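Local coordinates for protein N-glycosylase/DNA lyase (Methanocaldococcus jannaschii, PDB 3FHF) that is an N-glycosylase/DNA lyase of the helix-hairpin-helix superfamily, a group of largely helical DNA-repair proteins, at residues E79-E82 against E83-N87; K107-K110 against D111-E114; E124-V127 against R128-G132; D24-D27 against K28-E32. One frame throughout, in Å; residues are numbered along the deposited sequence. Where two conformers were deposited one is given.

All four contacts are local, each lying along a single helix or at one of its ends, in a chain that is two-thirds helix and has no strand. Only contacts 2 and 3 touch. Their centres lie about 13 Å apart, and helix 109-115 meets helix 119-129, the next in the chain, through Ile112 CG2 against Phe125 CE1 at 3.6 Å and Ile109 CD1 against Leu126 CD2 at 4.0 Å. Contact 1 lies about 24 Å from the centre of the chain, its own centre about 26 Å from that of contact 2. Contact 4, about 28 Å from contact 3 between centres, is on the opposite side of the chain's centre.

Contact 1: E79-E82 against E83-N87; sequences EELE and EKLKN
Leu85 N donates to Leu81 O at 3.0 Å, the shortest and, at 164°, the straightest of the four backbone bonds that join 79-82 to 83-87. The others follow the same i to i+4 pattern: Glu83 N to Glu79 O, Lys84 N to Glu80 O and Lys86 N to Glu82 O. Leu81 O is also shielded by carbon, because Leu85 turns its CG beside its own backbone N (chi1 -66°) and rests it 3.3 Å from Leu81 O. Beyond that the two leucines slant across each other, Leu81 CG meeting Leu85 CD1 at 4.2 Å. Both are buried against Ile69 of helix 59-69, and Leu85 also reaches Tyr93 of helix 93-103. The polar face is looser. Lys84 lays its CG 3.5 Å from Glu80 O and then runs outward, leaving NZ 6.5 Å from Glu80 OE1, so any attraction between these opposite charges acts at a distance. Glu83 sets its CB 3.5 Å from Glu79 O, and its chain bends at chi2; its OE2 takes a weak bond from Asn87 ND2 at 2.9 Å, near the C-terminal end of helix 78-87. One leucine-lined side turned inward, with glutamates and lysines turned outward, marks an amphipathic helix at the surface of an all-helical fold.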
loop_
_atom_site.group_PDB
_atom_site.type_symbol
_atom_site.label_atom_id
_atom_site.label_comp_id
_atom_site.label_asym_id
_atom_site.label_seq_id
_atom_site.Cartn_x
_atom_site.Cartn_y
_atom_site.Cartn_z
ATOM N N GLU A 79 -3.481 -20.160 17.167
ATOM C CA GLU A 79 -4.217 -21.271 16.575
ATOM C C GLU A 79 -5.557 -20.907 15.944
ATOM O O GLU A 79 -5.869 -21.365 14.847
ATOM C CB GLU A 79 -4.434 -22.375 17.619
ATOM C CG GLU A 79 -5.042 -21.896 18.933
ATOM C CD GLU A 79 -3.996 -21.429 19.933
ATOM O OE1 GLU A 79 -3.152 -20.580 19.575
ATOM O OE2 GLU A 79 -4.021 -21.910 21.086
ATOM N N GLU A 80 -6.352 -20.096 16.633
ATOM C CA GLU A 80 -7.655 -19.713 16.099
ATOM C C GLU A 80 -7.564 -18.788 14.893
ATOM O O GLU A 80 -8.412 -18.842 13.999
ATOM C CB GLU A 80 -8.507 -19.058 17.186
ATOM C CG GLU A 80 -8.902 -20.009 18.302
ATOM C CD GLU A 80 -10.196 -19.607 18.977
ATOM O OE1 GLU A 80 -10.269 -18.483 19.518
ATOM O OE2 GLU A 80 -11.143 -20.420 18.965
ATOM N N LEU A 81 -6.540 -17.942 14.865
ATOM C CA LEU A 81 -6.357 -17.016 13.753
ATOM C C LEU A 81 -5.865 -17.771 12.525
ATOM O O LEU A 81 -6.318 -17.530 11.404
ATOM C CB LEU A 81 -5.343 -15.930 14.124
ATOM C CG LEU A 81 -5.081 -14.865 13.055
ATOM C CD1 LEU A 81 -6.394 -14.191 12.652
ATOM C CD2 LEU A 81 -4.101 -13.837 13.601
ATOM N N GLU A 82 -4.934 -18.690 12.750
ATOM C CA GLU A 82 -4.367 -19.489 11.679
ATOM C C GLU A 82 -5.480 -20.282 11.001
ATOM O O GLU A 82 -5.455 -20.506 9.790
ATOM C CB GLU A 82 -3.317 -20.441 12.257
ATOM C CG GLU A 82 -2.465 -21.144 11.222
ATOM C CD GLU A 82 -1.425 -22.051 11.851
ATOM O OE1 GLU A 82 -1.818 -23.042 12.500
ATOM O OE2 GLU A 82 -0.215 -21.773 11.702
ATOM N N GLU A 83 -6.462 -20.690 11.800
ATOM C CA GLU A 83 -7.593 -21.471 11.315
ATOM C C GLU A 83 -8.531 -20.648 10.438
ATOM O O GLU A 83 -8.964 -21.106 9.383
ATOM C CB GLU A 83 -8.374 -22.047 12.500
ATOM C CG GLU A 83 -9.449 -23.038 12.102
ATOM C CD GLU A 83 -8.869 -24.294 11.491
ATOM O OE1 GLU A 83 -8.169 -25.031 12.214
ATOM O OE2 GLU A 83 -9.109 -24.543 10.291
ATOM N N LYS A 84 -8.849 -19.434 10.870
ATOM C CA LYS A 84 -9.741 -18.590 10.087
ATOM C C LYS A 84 -9.103 -18.186 8.767
ATOM O O LYS A 84 -9.771 -18.150 7.737
ATOM C CB LYS A 84 -10.141 -17.349 10.883
ATOM C CG LYS A 84 -11.025 -17.674 12.069
ATOM C CD LYS A 84 -11.566 -16.425 12.729
ATOM C CE LYS A 84 -12.490 -16.783 13.882
ATOM N NZ LYS A 84 -13.096 -15.570 14.495
ATOM N N LEU A 85 -7.805 -17.902 8.794
ATOM C CA LEU A 85 -7.104 -17.497 7.583
ATOM C C LEU A 85 -7.067 -18.636 6.567
ATOM O O LEU A 85 -7.233 -18.414 5.366
ATOM C CB LEU A 85 -5.681 -17.033 7.922
ATOM C CG LEU A 85 -5.585 -15.756 8.770
ATOM C CD1 LEU A 85 -4.126 -15.418 9.034
ATOM C CD2 LEU A 85 -6.277 -14.603 8.054
ATOM N N LYS A 86 -6.857 -19.855 7.048
ATOM C CA LYS A 86 -6.813 -21.011 6.161
ATOM C C LYS A 86 -8.175 -21.215 5.513
ATOM O O LYS A 86 -8.273 -21.424 4.305
ATOM C CB LYS A 86 -6.427 -22.272 6.934
ATOM C CG LYS A 86 -6.352 -23.518 6.063
ATOM C CD LYS A 86 -6.075 -24.764 6.882
ATOM C CE LYS A 86 -6.042 -26.000 5.996
ATOM N NZ LYS A 86 -5.854 -27.249 6.787
ATOM N N ASN A 87 -9.226 -21.144 6.323
ATOM C CA ASN A 87 -10.589 -21.334 5.840
ATOM C C ASN A 87 -11.105 -20.169 5.002
ATOM O O ASN A 87 -12.043 -20.329 4.217
ATOM C CB ASN A 87 -11.539 -21.579 7.019
ATOM C CG ASN A 87 -11.307 -22.928 7.683
ATOM O OD1 ASN A 87 -11.298 -23.964 7.017
ATOM N ND2 ASN A 87 -11.126 -22.922 9.000
#

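Contact 2: K107-K110 against D111-E114; sequences KNIK and DIVE
Asn108 stands at the N-cap position yet makes no capping bond with its side chain, which is turned across Ile112 instead. The residue is the centre of an inverse gamma turn, and with CG set between the backbone N and the carbonyl carbon (chi1 61°) its OD1 comes 3.6 Å from Ile112 CD1, the two chains at about a right angle. The backbone does the joining here: Ile112 N bonds to Asn108 O at 3.3 Å, followed by Val113 N to Ile109 O and Glu114 N to Lys110 O. On the inner face Val113 CG2 sits 3.2 Å from Ile109 O and 4.0 Å from Ile109 CG1, with Trp44 and Phe141 packed against both residues. On the flank toward the loop before helix 41-54, Lys110, fully extended, brings its CE to 3.6 Å from Glu114 OE1, while NZ stays 4.8 Å from that oxygen. The two charged ends are employed elsewhere: Lys110 NZ bonds to the carbonyls of Lys37 and Lys39, and Glu114 OE2 forms a salt bridge with Lys37. Their opposite charges probably still favour each other, but the firm polar bonds of both side chains go to that loop, fastening this short helix to it.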
loop_
_atom_site.group_PDB
_atom_site.type_symbol
_atom_site.label_atom_id
_atom_site.label_comp_id
_atom_site.label_asym_id
_atom_site.label_seq_id
_atom_site.Cartn_x
_atom_site.Cartn_y
_atom_site.Cartn_z
ATOM N N LYS A 107 0.540 -2.989 19.103
ATOM C CA LYS A 107 -0.879 -2.741 18.850
ATOM C C LYS A 107 -1.305 -1.275 18.893
ATOM O O LYS A 107 -2.281 -0.895 18.246
ATOM C CB LYS A 107 -1.762 -3.575 19.793
ATOM C CG LYS A 107 -1.712 -3.204 21.263
ATOM C CD LYS A 107 -2.757 -4.008 22.037
ATOM C CE LYS A 107 -2.743 -3.688 23.524
ATOM N NZ LYS A 107 -1.468 -4.105 24.157
ATOM N N ASN A 108 -0.595 -0.450 19.654
ATOM C CA ASN A 108 -0.923 0.969 19.709
ATOM C C ASN A 108 -0.108 1.619 18.590
ATOM O O ASN A 108 0.603 2.596 18.795
ATOM C CB ASN A 108 -0.554 1.545 21.075
ATOM C CG ASN A 108 0.927 1.429 21.383
ATOM O OD1 ASN A 108 1.555 0.402 21.105
ATOM N ND2 ASN A 108 1.490 2.477 21.982
ATOM N N ILE A 109 -0.243 1.045 17.397
ATOM C CA ILE A 109 0.492 1.477 16.218
ATOM C C ILE A 109 0.255 2.928 15.790
ATOM O O ILE A 109 1.138 3.553 15.206
ATOM C CB ILE A 109 0.217 0.485 15.034
ATOM C CG1 ILE A 109 1.290 0.645 13.960
ATOM C CG2 ILE A 109 -1.188 0.702 14.454
ATOM C CD1 ILE A 109 2.707 0.360 14.464
ATOM N N LYS A 110 -0.918 3.483 16.079
ATOM C CA LYS A 110 -1.168 4.873 15.704
ATOM C C LYS A 110 -0.287 5.815 16.529
ATOM O O LYS A 110 0.370 6.699 15.985
ATOM C CB LYS A 110 -2.648 5.236 15.897
ATOM C CG LYS A 110 -2.964 6.687 15.545
ATOM C CD LYS A 110 -4.440 7.009 15.700
ATOM C CE LYS A 110 -4.707 8.484 15.399
ATOM N NZ LYS A 110 -6.154 8.834 15.505
ATOM N N ASP A 111 -0.264 5.626 17.846
ATOM C CA ASP A 111 0.556 6.477 18.703
ATOM C C ASP A 111 2.038 6.366 18.346
ATOM O O ASP A 111 2.760 7.354 18.378
ATOM C CB ASP A 111 0.359 6.106 20.175
ATOM C CG ASP A 111 -1.083 6.210 20.606
ATOM O OD1 ASP A 111 -1.764 7.167 20.181
ATOM O OD2 ASP A 111 -1.533 5.339 21.375
ATOM N N ILE A 112 2.484 5.159 18.013
ATOM C CA ILE A 112 3.876 4.945 17.641
ATOM C C ILE A 112 4.192 5.667 16.333
ATOM O O ILE A 112 5.153 6.432 16.249
ATOM C CB ILE A 112 4.186 3.444 17.434
ATOM C CG1 ILE A 112 4.062 2.688 18.758
ATOM C CG2 ILE A 112 5.590 3.282 16.850
ATOM C CD1 ILE A 112 4.086 1.166 18.607
ATOM N N VAL A 113 3.385 5.409 15.308
ATOM C CA VAL A 113 3.597 6.031 14.001
ATOM C C VAL A 113 3.565 7.563 14.042
ATOM O O VAL A 113 4.398 8.222 13.419
ATOM C CB VAL A 113 2.552 5.512 12.964
ATOM C CG1 VAL A 113 2.559 6.377 11.704
ATOM C CG2 VAL A 113 2.877 4.070 12.589
ATOM N N GLU A 114 2.614 8.133 14.774
ATOM C CA GLU A 114 2.516 9.588 14.843
ATOM C C GLU A 114 3.613 10.240 15.683
ATOM O O GLU A 114 3.825 11.450 15.598
ATOM C CB GLU A 114 1.140 10.006 15.365
ATOM C CG GLU A 114 -0.014 9.486 14.529
ATOM C CD GLU A 114 -1.319 10.210 14.814
ATOM O OE1 GLU A 114 -1.683 10.362 16.004
ATOM O OE2 GLU A 114 -1.983 10.623 13.838
#

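Contact 3: E124-V127 against R128-G132; sequences EFLV and RNIKG
The Phe125 ring and the Asn129 side-chain amide, their planes 30° apart, meet obliquely: Asn129 ND2 lies 3.3 Å from Phe125 CD2 and Asn129 CG 3.7 Å from Phe125 CE2. Phe106 adds an edge-to-face ring contact with Phe125. The amide is held in place by Phe125 O, which accepts two bonds. Asn129 N reaches Phe125 O at 3.0 Å. Asn129 ND2 reaches Phe125 O at 3.2 Å, nearly straight at 161°, arriving on a lone pair in the carbonyl plane with the oxygen also almost in the plane of the amide. Such a double grip is possible because Asn129 CG stands beside its own backbone N (chi1 -70°), and it fixes the rotation of the amide. Deeper in, Leu126 and Ile130 lie side by side and point the same way, Leu126 CD2 touching Ile130 CD1 at 3.7 Å; Leu126 packs on Phe141 and Leu142 of helix 135-144, Ile130 on Ala103. On the outer side Arg128 N bonds to Glu124 O, and Arg128 CG rests 3.2 Å from that oxygen before the chain bends outward. The last bond of the helical pattern is Ile130 N to Leu126 O at 3.1 Å. Ile130 is also where the backbone leaves helical angles, and two residues on Gly132 takes a positive phi, at which a side chain would press on the carbonyl of Lys131. A helix ending in a short glycine-containing turn, followed by helix 135-144, is consistent with the first helix and hairpin of a helix-hairpin-helix motif.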
loop_
_atom_site.group_PDB
_atom_site.type_symbol
_atom_site.label_atom_id
_atom_site.label_comp_id
_atom_site.label_asym_id
_atom_site.label_seq_id
_atom_site.Cartn_x
_atom_site.Cartn_y
_atom_site.Cartn_z
ATOM N N GLU A 124 10.688 3.438 8.202
ATOM C CA GLU A 124 11.914 2.749 8.608
ATOM C C GLU A 124 11.641 1.872 9.827
ATOM O O GLU A 124 12.129 0.745 9.921
ATOM C CB GLU A 124 13.017 3.760 8.959
ATOM C CG GLU A 124 13.590 4.555 7.783
ATOM C CD GLU A 124 14.613 5.597 8.229
ATOM O OE1 GLU A 124 15.372 5.311 9.176
ATOM O OE2 GLU A 124 14.668 6.697 7.632
ATOM N N PHE A 125 10.873 2.396 10.778
ATOM C CA PHE A 125 10.552 1.627 11.972
ATOM C C PHE A 125 9.693 0.410 11.639
ATOM O O PHE A 125 9.917 -0.689 12.163
ATOM C CB PHE A 125 9.824 2.493 13.001
ATOM C CG PHE A 125 8.955 1.703 13.930
ATOM C CD1 PHE A 125 7.583 1.610 13.709
ATOM C CD2 PHE A 125 9.518 0.988 14.985
ATOM C CE1 PHE A 125 6.778 0.812 14.523
ATOM C CE2 PHE A 125 8.726 0.187 15.802
ATOM C CZ PHE A 125 7.350 0.096 15.571
ATOM N N LEU A 126 8.700 0.608 10.777
ATOM C CA LEU A 126 7.805 -0.480 10.396
ATOM C C LEU A 126 8.573 -1.623 9.745
ATOM O O LEU A 126 8.395 -2.795 10.100
ATOM C CB LEU A 126 6.713 0.036 9.445
ATOM C CG LEU A 126 5.720 1.034 10.060
ATOM C CD1 LEU A 126 4.879 1.671 8.952
ATOM C CD2 LEU A 126 4.829 0.315 11.073
ATOM N N VAL A 127 9.435 -1.288 8.794
ATOM C CA VAL A 127 10.211 -2.310 8.105
ATOM C C VAL A 127 11.151 -3.073 9.044
ATOM O O VAL A 127 11.123 -4.302 9.100
ATOM C CB VAL A 127 11.049 -1.696 6.962
ATOM C CG1 VAL A 127 11.845 -2.787 6.254
ATOM C CG2 VAL A 127 10.129 -0.980 5.974
ATOM N N ARG A 128 11.960 -2.337 9.799
ATOM C CA ARG A 128 12.936 -2.938 10.711
ATOM C C ARG A 128 12.403 -3.752 11.896
ATOM O O ARG A 128 13.017 -4.742 12.297
ATOM C CB ARG A 128 13.860 -1.843 11.251
ATOM C CG ARG A 128 14.723 -1.173 10.199
ATOM C CD ARG A 128 15.815 -2.108 9.726
ATOM N NE ARG A 128 16.769 -2.408 10.793
ATOM C CZ ARG A 128 17.684 -3.371 10.722
ATOM N NH1 ARG A 128 17.762 -4.131 9.635
ATOM N NH2 ARG A 128 18.527 -3.567 11.731
ATOM N N ASN A 129 11.265 -3.352 12.455
ATOM C CA ASN A 129 10.733 -4.042 13.630
ATOM C C ASN A 129 9.609 -5.040 13.433
ATOM O O ASN A 129 9.458 -5.963 14.231
ATOM C CB ASN A 129 10.294 -3.004 14.665
ATOM C CG ASN A 129 11.477 -2.283 15.300
ATOM O OD1 ASN A 129 11.997 -2.706 16.335
ATOM N ND2 ASN A 129 11.923 -1.204 14.666
ATOM N N ILE A 130 8.814 -4.867 12.386
ATOM C CA ILE A 130 7.696 -5.772 12.168
ATOM C C ILE A 130 7.929 -6.815 11.082
ATOM O O ILE A 130 8.033 -6.485 9.906
ATOM C CB ILE A 130 6.416 -4.978 11.841
ATOM C CG1 ILE A 130 6.213 -3.885 12.893
ATOM C CG2 ILE A 130 5.211 -5.908 11.819
ATOM C CD1 ILE A 130 4.981 -3.036 12.671
ATOM N N LYS A 131 8.015 -8.078 11.490
ATOM C CA LYS A 131 8.213 -9.177 10.549
ATOM C C LYS A 131 6.983 -9.288 9.657
ATOM O O LYS A 131 5.851 -9.193 10.132
ATOM C CB LYS A 131 8.424 -10.496 11.305
ATOM C CG LYS A 131 9.829 -10.675 11.876
ATOM C CD LYS A 131 9.790 -11.214 13.306
ATOM C CE LYS A 131 9.405 -10.108 14.284
ATOM N NZ LYS A 131 9.195 -10.571 15.684
ATOM N N GLY A 132 7.206 -9.488 8.364
ATOM C CA GLY A 132 6.089 -9.589 7.445
ATOM C C GLY A 132 5.817 -8.247 6.789
ATOM O O GLY A 132 4.937 -8.133 5.927
#

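Contact 4: D24-D27 against K28-E32; sequences DIID and KRIQE
Ile30 packs back on Ile26, one turn earlier, and this is the close side of the contact. Ile30 N bonds to Ile26 O at 3.0 Å, Ile30 CG1 lies 3.4 Å from the same oxygen, and Ile26 CG2 meets Ile30 CG1 at 4.3 Å. Ile30 places CG1 beside its own backbone N (chi1 -71°), which lays that branch along the preceding turn. Helix 197-209 closes over this side, with Tyr203 on Ile26 and Leu202 on Ile30. The solvent side, where Lys28 and Gln31 are exposed, is held by polar groups instead. Glu32 receives two cations, one on each carboxylate oxygen: Lys28 NZ at 2.8 Å from Glu32 OE2, on the anti lone pair, and Arg29 NH1 at 3.1 Å from Glu32 OE1, a weaker bond bent to 123°. The lysine chain folds at chi2 and chi4 to get there. The firmer hold on the arginine comes from the C-terminal tail, where Val212 O accepts from NH2. On another flank Asp27 O takes the amide of Gln31 at 2.9 Å, and a water lies 2.8 Å from Asp27 O and 2.7 Å from Gln31 OE1, between the carbonyl and the side chain. Asp27 turns its carboxylate back to Lys23 in a salt bridge. The backbone bond from Arg29 N to Ile25 O is weak. Buried isoleucines spaced i to i+4 on one side, with i to i+3 and i to i+4 salt bridges outside, characterise an amphipathic surface helix packed against a neighbouring helix in an all-helical fold.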
loop_
_atom_site.group_PDB
_atom_site.type_symbol
_atom_site.label_atom_id
_atom_site.label_comp_id
_atom_site.label_asym_id
_atom_site.label_seq_id
_atom_site.Cartn_x
_atom_site.Cartn_y
_atom_site.Cartn_z
ATOM N N ASP A 24 -13.348 12.372 -8.769
ATOM C CA ASP A 24 -14.145 12.427 -7.549
ATOM C C ASP A 24 -14.162 11.095 -6.811
ATOM O O ASP A 24 -14.199 11.052 -5.583
ATOM C CB ASP A 24 -15.582 12.838 -7.865
ATOM C CG ASP A 24 -15.711 14.310 -8.195
ATOM O OD1 ASP A 24 -14.825 15.098 -7.805
ATOM O OD2 ASP A 24 -16.718 14.682 -8.834
ATOM N N ILE A 25 -14.144 10.008 -7.569
ATOM C CA ILE A 25 -14.160 8.677 -6.983
ATOM C C ILE A 25 -12.839 8.400 -6.273
ATOM O O ILE A 25 -12.822 7.879 -5.162
ATOM C CB ILE A 25 -14.422 7.602 -8.073
ATOM C CG1 ILE A 25 -15.838 7.793 -8.636
ATOM C CG2 ILE A 25 -14.249 6.199 -7.492
ATOM C CD1 ILE A 25 -16.195 6.888 -9.806
ATOM N N ILE A 26 -11.732 8.749 -6.916
ATOM C CA ILE A 26 -10.425 8.541 -6.318
ATOM C C ILE A 26 -10.227 9.482 -5.124
ATOM O O ILE A 26 -9.711 9.073 -4.080
ATOM C CB ILE A 26 -9.313 8.751 -7.365
ATOM C CG1 ILE A 26 -9.312 7.560 -8.342
ATOM C CG2 ILE A 26 -7.957 8.911 -6.676
ATOM C CD1 ILE A 26 -8.325 7.703 -9.487
ATOM N N ASP A 27 -10.649 10.737 -5.271
ATOM C CA ASP A 27 -10.517 11.702 -4.182
ATOM C C ASP A 27 -11.260 11.232 -2.940
ATOM O O ASP A 27 -10.784 11.431 -1.826
ATOM C CB ASP A 27 -11.036 13.089 -4.596
ATOM C CG ASP A 27 -10.067 13.835 -5.506
ATOM O OD1 ASP A 27 -8.915 13.375 -5.675
ATOM O OD2 ASP A 27 -10.450 14.896 -6.044
ATOM N N LYS A 28 -12.428 10.617 -3.124
ATOM C CA LYS A 28 -13.213 10.117 -1.998
ATOM C C LYS A 28 -12.448 9.015 -1.261
ATOM O O LYS A 28 -12.452 8.957 -0.035
ATOM C CB LYS A 28 -14.550 9.557 -2.477
ATOM C CG LYS A 28 -15.435 8.987 -1.362
ATOM C CD LYS A 28 -15.787 10.055 -0.334
ATOM C CE LYS A 28 -16.881 9.586 0.625
ATOM N NZ LYS A 28 -16.523 8.381 1.429
ATOM N N ARG A 29 -11.818 8.124 -2.017
ATOM C CA ARG A 29 -11.045 7.044 -1.416
ATOM C C ARG A 29 -9.886 7.649 -0.619
ATOM O O ARG A 29 -9.568 7.199 0.488
ATOM C CB ARG A 29 -10.498 6.105 -2.504
ATOM C CG ARG A 29 -9.780 4.869 -1.960
ATOM C CD ARG A 29 -10.744 3.853 -1.339
ATOM N NE ARG A 29 -11.602 3.235 -2.349
ATOM C CZ ARG A 29 -12.810 3.685 -2.682
ATOM N NH1 ARG A 29 -13.315 4.753 -2.076
ATOM N NH2 ARG A 29 -13.506 3.084 -3.639
ATOM N N ILE A 30 -9.251 8.667 -1.189
ATOM C CA ILE A 30 -8.136 9.339 -0.524
ATOM C C ILE A 30 -8.634 9.950 0.793
ATOM O O ILE A 30 -7.977 9.849 1.831
ATOM C CB ILE A 30 -7.539 10.454 -1.422
ATOM C CG1 ILE A 30 -6.778 9.824 -2.606
ATOM C CG2 ILE A 30 -6.598 11.346 -0.614
ATOM C CD1 ILE A 30 -5.585 8.973 -2.208
ATOM N N GLN A 31 -9.803 10.579 0.748
ATOM C CA GLN A 31 -10.361 11.174 1.951
ATOM C C GLN A 31 -10.623 10.112 3.008
ATOM O O GLN A 31 -10.441 10.357 4.196
ATOM C CB GLN A 31 -11.649 11.943 1.629
ATOM C CG GLN A 31 -11.374 13.268 0.950
ATOM C CD GLN A 31 -10.217 14.020 1.601
ATOM O OE1 GLN A 31 -9.097 14.033 1.084
ATOM N NE2 GLN A 31 -10.480 14.638 2.745
ATOM N N GLU A 32 -11.043 8.929 2.580
ATOM C CA GLU A 32 -11.288 7.850 3.529
ATOM C C GLU A 32 -9.978 7.470 4.236
ATOM O O GLU A 32 -9.982 7.165 5.428
ATOM C CB GLU A 32 -11.910 6.646 2.810
ATOM C CG GLU A 32 -13.199 7.028 2.075
ATOM C CD GLU A 32 -13.870 5.872 1.345
ATOM O OE1 GLU A 32 -13.187 4.884 1.017
ATOM O OE2 GLU A 32 -15.092 5.968 1.087
HETATM O O HOH W 1 -9.033 13.554 -1.572
#